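PDB 4OTE: lipoprotein from Clostridium difficile, which probably binds methionine at the cell surface as an NlpA-family substrate-binding lipoprotein serving an ABC transporter, here with selenomethionine in its pocket. Local coordinates for residues Gly17-Glu22 against Arg226-Glu231; Lys24-Glu29 against Leu220-Ala225; Ile171-Ala176 against Gly235-Thr240. One frame throughout, in Å; residues are numbered along the deposited sequence.

Interaction 1: residues Gly17-Glu22 against Arg226-Glu231; sequences GELLEE and RSLIEE. With ZN (zinc ion), chain G; ZN (zinc ion), chain H.
Glu22 meets Leu228 through its CB, while its flat carboxylate lies farther out and binds zinc. That zinc, chain G, is shared with Glu18, one turn back. On Glu22 it lies to the CG side of OE2, at 2.0 Å, and stays well away from OE1. On Glu18 it sits in front of both oxygens but much nearer OE2, at 2.1 Å. The two carboxylate planes are turned about 67° against each other, and the metal bridges positions i and i+4 of helix 13-22. Glu18 OE2 also takes a hydrogen bond from Lys232 NZ, whose positive charge would be expected to offset some of the local negative charge. Glu21 OE2 binds a second zinc, chain H.

Beneath these carboxylates the contact is apolar, with no hydrogen bond between the segments. Leu228 CD1 touches Glu22 CB at 3.7 Å and, in a direction roughly square to that, Leu19 CD1 at 3.9 Å; Leu228 CD2 also rests against Glu22 CB. Leu19 holds CG anti to its backbone N (chi1 171°), which sends its methyls across the gap, CD2 reaching Ile229 CD1 at 4.1 Å. Branched ends thus fill the space between helix axes 10.3 Å apart, whose directions differ by 134°.

Both helices pack on the sheet that contains strand 76-84, where Leu19 and Ile229 share Tyr83. Leu23 adds to the cover over Leu228. Leu20 points away from helix 223-233 and settles on strands 6-12 and 33-39.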
# COMPACT_ATOMS: atom_id res chain seq x y z
N GLY A 17 -10.70 1.69 3.84
CA GLY A 17 -11.74 1.72 4.87
C GLY A 17 -12.64 2.93 4.75
O GLY A 17 -13.87 2.80 4.70
N GLU A 18 -12.03 4.11 4.68
CA GLU A 18 -12.77 5.37 4.61
C GLU A 18 -13.48 5.53 3.26
O GLU A 18 -14.56 6.11 3.20
CB GLU A 18 -11.83 6.55 4.91
CG GLU A 18 -12.38 7.96 4.65
CD GLU A 18 -13.68 8.28 5.37
OE1 GLU A 18 -14.06 7.57 6.31
OE2 GLU A 18 -14.32 9.29 4.98
N LEU A 19 -12.88 5.00 2.19
CA LEU A 19 -13.54 4.97 0.88
C LEU A 19 -14.82 4.12 0.94
O LEU A 19 -15.88 4.57 0.52
CB LEU A 19 -12.60 4.43 -0.20
CG LEU A 19 -13.19 4.14 -1.58
CD1 LEU A 19 -13.87 5.37 -2.17
CD2 LEU A 19 -12.13 3.61 -2.53
N LEU A 20 -14.70 2.91 1.47
CA LEU A 20 -15.87 2.03 1.64
C LEU A 20 -16.96 2.69 2.49
O LEU A 20 -18.14 2.60 2.15
CB LEU A 20 -15.46 0.69 2.26
CG LEU A 20 -14.71 -0.28 1.35
CD1 LEU A 20 -14.02 -1.37 2.17
CD2 LEU A 20 -15.63 -0.89 0.31
N GLU A 21 -16.57 3.35 3.58
CA GLU A 21 -17.53 4.01 4.47
C GLU A 21 -18.34 5.07 3.72
O GLU A 21 -19.55 5.16 3.89
CB GLU A 21 -16.83 4.68 5.67
CG GLU A 21 -16.25 3.73 6.70
CD GLU A 21 -17.29 3.03 7.57
OE1 GLU A 21 -18.50 3.28 7.39
OE2 GLU A 21 -16.89 2.22 8.44
N GLU A 22 -17.66 5.86 2.89
CA GLU A 22 -18.32 6.90 2.12
C GLU A 22 -19.14 6.35 0.95
O GLU A 22 -19.95 7.07 0.38
CB GLU A 22 -17.31 7.94 1.62
CG GLU A 22 -16.65 8.74 2.74
CD GLU A 22 -17.61 9.69 3.44
OE1 GLU A 22 -18.68 10.00 2.88
OE2 GLU A 22 -17.30 10.14 4.56
N ARG A 226 -14.20 7.65 -7.59
CA ARG A 226 -13.09 8.41 -8.16
C ARG A 226 -12.98 9.78 -7.51
O ARG A 226 -11.89 10.18 -7.10
CB ARG A 226 -13.23 8.56 -9.69
CG ARG A 226 -11.96 9.10 -10.35
CD ARG A 226 -12.14 9.39 -11.83
NE ARG A 226 -12.50 8.20 -12.59
CZ ARG A 226 -13.70 7.96 -13.13
NH1 ARG A 226 -14.72 8.81 -13.01
NH2 ARG A 226 -13.89 6.83 -13.81
N SER A 227 -14.10 10.49 -7.41
CA SER A 227 -14.10 11.83 -6.82
C SER A 227 -13.76 11.79 -5.33
O SER A 227 -13.07 12.68 -4.84
CB SER A 227 -15.43 12.54 -7.07
OG SER A 227 -16.51 11.85 -6.47
N LEU A 228 -14.22 10.77 -4.62
CA LEU A 228 -13.87 10.60 -3.20
C LEU A 228 -12.36 10.45 -3.00
O LEU A 228 -11.78 11.07 -2.11
CB LEU A 228 -14.57 9.38 -2.58
CG LEU A 228 -16.06 9.52 -2.26
CD1 LEU A 228 -16.65 8.15 -1.97
CD2 LEU A 228 -16.29 10.48 -1.10
N ILE A 229 -11.74 9.61 -3.82
CA ILE A 229 -10.29 9.41 -3.75
C ILE A 229 -9.55 10.72 -4.03
O ILE A 229 -8.65 11.10 -3.29
CB ILE A 229 -9.81 8.34 -4.75
CG1 ILE A 229 -10.27 6.95 -4.29
CG2 ILE A 229 -8.28 8.37 -4.89
CD1 ILE A 229 -10.30 5.93 -5.41
N GLU A 230 -9.95 11.39 -5.10
CA GLU A 230 -9.29 12.63 -5.50
C GLU A 230 -9.47 13.75 -4.47
O GLU A 230 -8.52 14.47 -4.18
CB GLU A 230 -9.76 13.08 -6.88
CG GLU A 230 -9.25 12.19 -7.99
CD GLU A 230 -9.57 12.73 -9.37
OE1 GLU A 230 -10.72 12.59 -9.81
OE2 GLU A 230 -8.65 13.29 -10.00
N GLU A 231 -10.67 13.87 -3.91
CA GLU A 231 -10.94 14.94 -2.94
C GLU A 231 -10.22 14.70 -1.60
O GLU A 231 -9.75 15.66 -0.99
CB GLU A 231 -12.45 15.16 -2.75
CG GLU A 231 -13.12 14.41 -1.60
CD GLU A 231 -14.64 14.54 -1.60
OE1 GLU A 231 -15.21 14.99 -2.62
OE2 GLU A 231 -15.27 14.20 -0.58
ZN ZN G . -16.08 9.49 6.06
ZN ZN H . -18.33 1.61 9.73

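Interaction 2: residues Lys24-Glu29 against Leu220-Ala225. With ZN (zinc ion), chain I.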
# COMPACT_ATOMS: atom_id res chain seq x y z
N LYS A 24 -21.09 3.60 1.39
CA LYS A 24 -22.22 2.88 2.01
C LYS A 24 -23.57 3.21 1.39
O LYS A 24 -24.32 2.31 1.04
CB LYS A 24 -22.32 3.19 3.51
CG LYS A 24 -21.71 2.17 4.43
CD LYS A 24 -22.00 2.59 5.86
CE LYS A 24 -21.28 1.71 6.86
NZ LYS A 24 -21.44 2.27 8.23
N PRO A 25 -23.91 4.51 1.28
CA PRO A 25 -25.20 4.89 0.70
C PRO A 25 -25.40 4.35 -0.72
O PRO A 25 -26.51 3.98 -1.09
CB PRO A 25 -25.16 6.42 0.68
CG PRO A 25 -24.09 6.81 1.64
CD PRO A 25 -23.08 5.70 1.58
N LEU A 26 -24.32 4.33 -1.50
CA LEU A 26 -24.38 3.82 -2.87
C LEU A 26 -24.59 2.31 -2.87
O LEU A 26 -25.31 1.77 -3.71
CB LEU A 26 -23.10 4.18 -3.62
CG LEU A 26 -23.10 4.03 -5.14
CD1 LEU A 26 -24.29 4.75 -5.76
CD2 LEU A 26 -21.81 4.59 -5.72
N ILE A 27 -23.98 1.62 -1.90
CA ILE A 27 -24.15 0.18 -1.76
C ILE A 27 -25.59 -0.12 -1.32
O ILE A 27 -26.19 -1.10 -1.77
CB ILE A 27 -23.11 -0.42 -0.79
CG1 ILE A 27 -21.72 -0.33 -1.44
CG2 ILE A 27 -23.43 -1.87 -0.46
CD1 ILE A 27 -20.57 -0.48 -0.48
N LYS A 28 -26.13 0.74 -0.46
CA LYS A 28 -27.52 0.63 -0.02
C LYS A 28 -28.50 0.82 -1.19
O LYS A 28 -29.56 0.20 -1.22
CB LYS A 28 -27.81 1.64 1.10
CG LYS A 28 -29.02 1.30 1.94
N GLU A 29 -28.12 1.66 -2.15
CA GLU A 29 -28.91 1.83 -3.37
C GLU A 29 -28.98 0.56 -4.22
O GLU A 29 -29.91 0.40 -5.01
CB GLU A 29 -28.36 2.98 -4.21
CG GLU A 29 -28.84 4.34 -3.75
CD GLU A 29 -28.29 5.47 -4.60
OE1 GLU A 29 -27.55 5.20 -5.57
OE2 GLU A 29 -28.60 6.64 -4.29
N LEU A 220 -16.98 0.58 -6.32
CA LEU A 220 -15.58 0.96 -6.12
C LEU A 220 -14.91 1.53 -7.38
O LEU A 220 -13.86 2.17 -7.28
CB LEU A 220 -14.75 -0.20 -5.57
CG LEU A 220 -14.83 -0.39 -4.05
CD1 LEU A 220 -14.41 -1.81 -3.67
CD2 LEU A 220 -13.97 0.64 -3.33
N THR A 221 -15.51 1.29 -8.54
CA THR A 221 -15.04 1.88 -9.80
C THR A 221 -16.02 2.96 -10.30
O THR A 221 -15.94 3.37 -11.46
CB THR A 221 -14.85 0.81 -10.88
OG1 THR A 221 -16.06 0.07 -11.06
CG2 THR A 221 -13.74 -0.16 -10.48
N SER A 222 -16.91 3.43 -9.43
CA SER A 222 -17.90 4.45 -9.80
C SER A 222 -17.28 5.84 -9.88
O SER A 222 -16.20 6.08 -9.35
CB SER A 222 -19.04 4.48 -8.78
OG SER A 222 -18.58 4.91 -7.51
N ASP A 223 -18.00 6.77 -10.51
CA ASP A 223 -17.60 8.17 -10.51
C ASP A 223 -17.51 8.73 -9.09
O ASP A 223 -16.65 9.56 -8.80
CB ASP A 223 -18.58 9.02 -11.33
CG ASP A 223 -18.51 8.73 -12.82
OD1 ASP A 223 -17.57 8.06 -13.29
OD2 ASP A 223 -19.41 9.19 -13.54
N LYS A 224 -18.41 8.28 -8.21
CA LYS A 224 -18.38 8.69 -6.80
C LYS A 224 -17.08 8.25 -6.12
O LYS A 224 -16.46 9.02 -5.38
CB LYS A 224 -19.60 8.13 -6.06
CG LYS A 224 -19.68 8.47 -4.58
CD LYS A 224 -19.69 9.97 -4.34
CE LYS A 224 -19.91 10.31 -2.88
NZ LYS A 224 -19.78 11.77 -2.65
N ALA A 225 -16.66 7.01 -6.39
CA ALA A 225 -15.42 6.48 -5.83
C ALA A 225 -14.20 7.27 -6.31
O ALA A 225 -13.28 7.53 -5.52
CB ALA A 225 -15.26 5.01 -6.20
ZN ZN I . -27.31 7.54 -5.84
O HOH W 1 -26.63 6.82 -7.84
O HOH W 2 -26.42 8.72 -3.96
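Leu26 reaches over to Ser222 and Lys224 with one methyl. From CB, which already points at the 220-225 segment, the chain goes to CG with chi1 at -165°, opposite the backbone N, and there it forks. The CD2 branch does the touching: it lies 3.7 Å from Ser222 OG and close to Ser222 CB, and 4.2 Å from Lys224 CB. The CD1 branch turns to the zinc of chain I and stops 4.1 Å from the metal, a neighbour and not a ligand. Val219, near the end of helix 211-220, also lies against Leu26.

The hydroxyl under the methyl is already engaged. Ser222 OG accepts a hydrogen bond from Ala225 N at 3.1 Å, with an N-H...O angle of 157°, and bonds to Val219 O as well, so CD2 meets a polar atom whose partners lie elsewhere. Lys224 offers only the base of its side chain; a bend at chi2 of 59° carries its amine away from Leu26.

Glu29 grips the zinc with both carboxylate oxygens, OE2 at 2.2 Å and OE1 at 2.4 Å, and two waters complete the set of ligands modelled. With so little buried and no polar bond across, this is a shallow surface contact between helix 24-29 and the turn joining helices 211-220 and 223-233. At that turn Ser222 is a classic serine N-cap, its OG closing off the backbone N-H of Ala225 in the first turn of helix 223-233.

Interaction 3: residues Ile171-Ala176 against Gly235-Thr240; sequences IDTTYA and GIVIPT. With MSE (selenomethionine), chain C.
Thr173, in the first turn of a short helix, and Ile236, in a loop, face each other with their CA atoms 7.6 Å apart, too far for backbone bonding, so the two segments meet through side chains alone. The fold is that of a periplasmic binding protein: strand 168-171 runs into helix 173-176 beside the ligand pocket, while the loop at 235-237 leads into strand 238-239 at the edge of the other sheet.

The contact is made of methyl groups. Thr173 CG2, opposite its own backbone N, points at the loop and meets Ile236 CD1 at 3.9 Å and Val237 CG2 at 4.2 Å, one hydrocarbon end receiving two. Ile236 reaches this point because its CG1 stands between the backbone N and the carbonyl carbon (chi1 68°), with CD1 extended beyond. Behind these groups Ile236 leans on Ile88, and Val237 on Tyr83 and Ile229, so the loop is held between the two sheets.

The start of the helix is fastened by the carbonyl of Asp172, whose O accepts from Tyr175 N and, at 2.8 Å, from Ala176 N. Asp172 stands at the N-cap position, but its side chain serves the pocket instead: OD2 is hydrogen-bonded to Tyr42 OH and lies 3.6 Å from OXT of the bound selenomethionine. The methyl contact thus lies immediately next to residues that line the ligand site, with Thr173 sandwiched in sequence between two of them. Next in sequence after Thr173, Thr174 OG1 is hydrogen-bonded to Val14 O and receives a weak, 3.5 Å hydrogen bond from the selenomethionine N.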
# COMPACT_ATOMS: atom_id res chain seq x y z
N ILE A 171 7.52 5.10 3.75
CA ILE A 171 6.32 4.73 4.51
C ILE A 171 5.09 4.61 3.62
O ILE A 171 4.74 5.55 2.89
CB ILE A 171 6.03 5.74 5.64
CG1 ILE A 171 7.29 5.98 6.49
CG2 ILE A 171 4.90 5.24 6.53
CD1 ILE A 171 7.10 6.99 7.61
N ASP A 172 4.43 3.46 3.68
CA ASP A 172 3.16 3.24 2.99
C ASP A 172 2.14 4.29 3.42
O ASP A 172 2.07 4.65 4.60
CB ASP A 172 2.59 1.85 3.30
CG ASP A 172 3.40 0.73 2.67
OD1 ASP A 172 4.57 0.96 2.30
OD2 ASP A 172 2.86 -0.39 2.54
N THR A 173 1.34 4.76 2.48
CA THR A 173 0.32 5.75 2.77
C THR A 173 -0.66 5.22 3.82
O THR A 173 -1.13 5.98 4.67
CB THR A 173 -0.37 6.24 1.48
OG1 THR A 173 0.52 7.13 0.80
CG2 THR A 173 -1.69 6.97 1.76
N THR A 174 -0.95 3.91 3.77
CA THR A 174 -1.78 3.25 4.79
C THR A 174 -1.27 3.49 6.22
O THR A 174 -2.06 3.59 7.15
CB THR A 174 -1.90 1.73 4.50
OG1 THR A 174 -2.68 1.52 3.32
CG2 THR A 174 -2.56 0.99 5.66
N TYR A 175 0.05 3.59 6.39
CA TYR A 175 0.64 3.88 7.70
C TYR A 175 0.91 5.37 7.92
O TYR A 175 0.77 5.87 9.04
CB TYR A 175 1.93 3.09 7.89
CG TYR A 175 1.67 1.63 8.18
CD1 TYR A 175 1.72 1.15 9.48
CD2 TYR A 175 1.35 0.75 7.16
CE1 TYR A 175 1.47 -0.18 9.76
CE2 TYR A 175 1.10 -0.59 7.43
CZ TYR A 175 1.16 -1.05 8.74
OH TYR A 175 0.91 -2.37 9.01
N ALA A 176 1.27 6.08 6.86
CA ALA A 176 1.65 7.49 6.96
C ALA A 176 0.51 8.39 7.42
O ALA A 176 0.68 9.21 8.33
CB ALA A 176 2.20 7.98 5.62
N GLY A 235 -3.54 13.48 -4.97
CA GLY A 235 -2.21 13.21 -5.50
C GLY A 235 -1.47 12.01 -4.93
O GLY A 235 -0.66 11.42 -5.64
N ILE A 236 -1.74 11.64 -3.68
CA ILE A 236 -1.02 10.53 -3.04
C ILE A 236 -1.70 9.17 -3.24
O ILE A 236 -1.05 8.14 -3.11
CB ILE A 236 -0.73 10.77 -1.54
CG1 ILE A 236 -2.01 10.79 -0.69
CG2 ILE A 236 0.03 12.08 -1.36
CD1 ILE A 236 -1.74 10.72 0.79
N VAL A 237 -2.99 9.17 -3.53
CA VAL A 237 -3.69 7.96 -3.98
C VAL A 237 -4.28 8.26 -5.35
O VAL A 237 -5.10 9.16 -5.47
CB VAL A 237 -4.79 7.53 -2.99
CG1 VAL A 237 -5.47 6.25 -3.46
CG2 VAL A 237 -4.23 7.35 -1.59
N ILE A 238 -3.85 7.53 -6.38
CA ILE A 238 -4.25 7.84 -7.75
C ILE A 238 -5.12 6.72 -8.33
O ILE A 238 -4.67 5.59 -8.42
CB ILE A 238 -3.03 8.04 -8.68
CG1 ILE A 238 -2.10 9.12 -8.13
CG2 ILE A 238 -3.49 8.40 -10.09
CD1 ILE A 238 -1.06 8.62 -7.16
N PRO A 239 -6.36 7.06 -8.74
CA PRO A 239 -7.25 6.06 -9.35
C PRO A 239 -6.68 5.46 -10.63
O PRO A 239 -5.99 6.16 -11.38
CB PRO A 239 -8.52 6.87 -9.69
CG PRO A 239 -8.44 8.10 -8.86
CD PRO A 239 -6.98 8.39 -8.70
N THR A 240 -6.95 4.18 -10.87
CA THR A 240 -6.58 3.51 -12.11
C THR A 240 -7.84 3.11 -12.88
O THR A 240 -7.89 2.05 -13.49
CB THR A 240 -5.71 2.26 -11.86
OG1 THR A 240 -6.45 1.30 -11.09
CG2 THR A 240 -4.44 2.62 -11.11
N MSE C . -1.25 0.64 0.30
CA MSE C . -0.03 -0.24 0.21
C MSE C . 0.76 0.16 -0.99
O MSE C . 0.24 0.17 -2.11
OXT MSE C . 1.94 0.46 -0.85
CB MSE C . -0.38 -1.73 0.09
CG MSE C . 0.87 -2.61 0.17
SE MSE C . 0.42 -4.50 -0.17
CE MSE C . -0.49 -4.84 1.53

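In the fold
From the N terminus, strand 6-12 leads into helix 13-22, and helix 24-29 follows at once; the chain then runs through both sheets before it returns. Interaction 2 closes first, when the turn at 220-225 comes back to 24-29, and it is nested within the larger loop closed by interaction 1 at 226-231. Interaction 3 starts at 171-176, inside both loops, and ends at 235-240, beyond them, so it crosses the other two. Leu19 touches Leu220, joining interactions 1 and 2, and Arg226 packs on Pro239, joining 1 and 3. Helix 223-233 thus links the N-terminal helices to the closing segment, which reaches the second sheet's ligand-side helix.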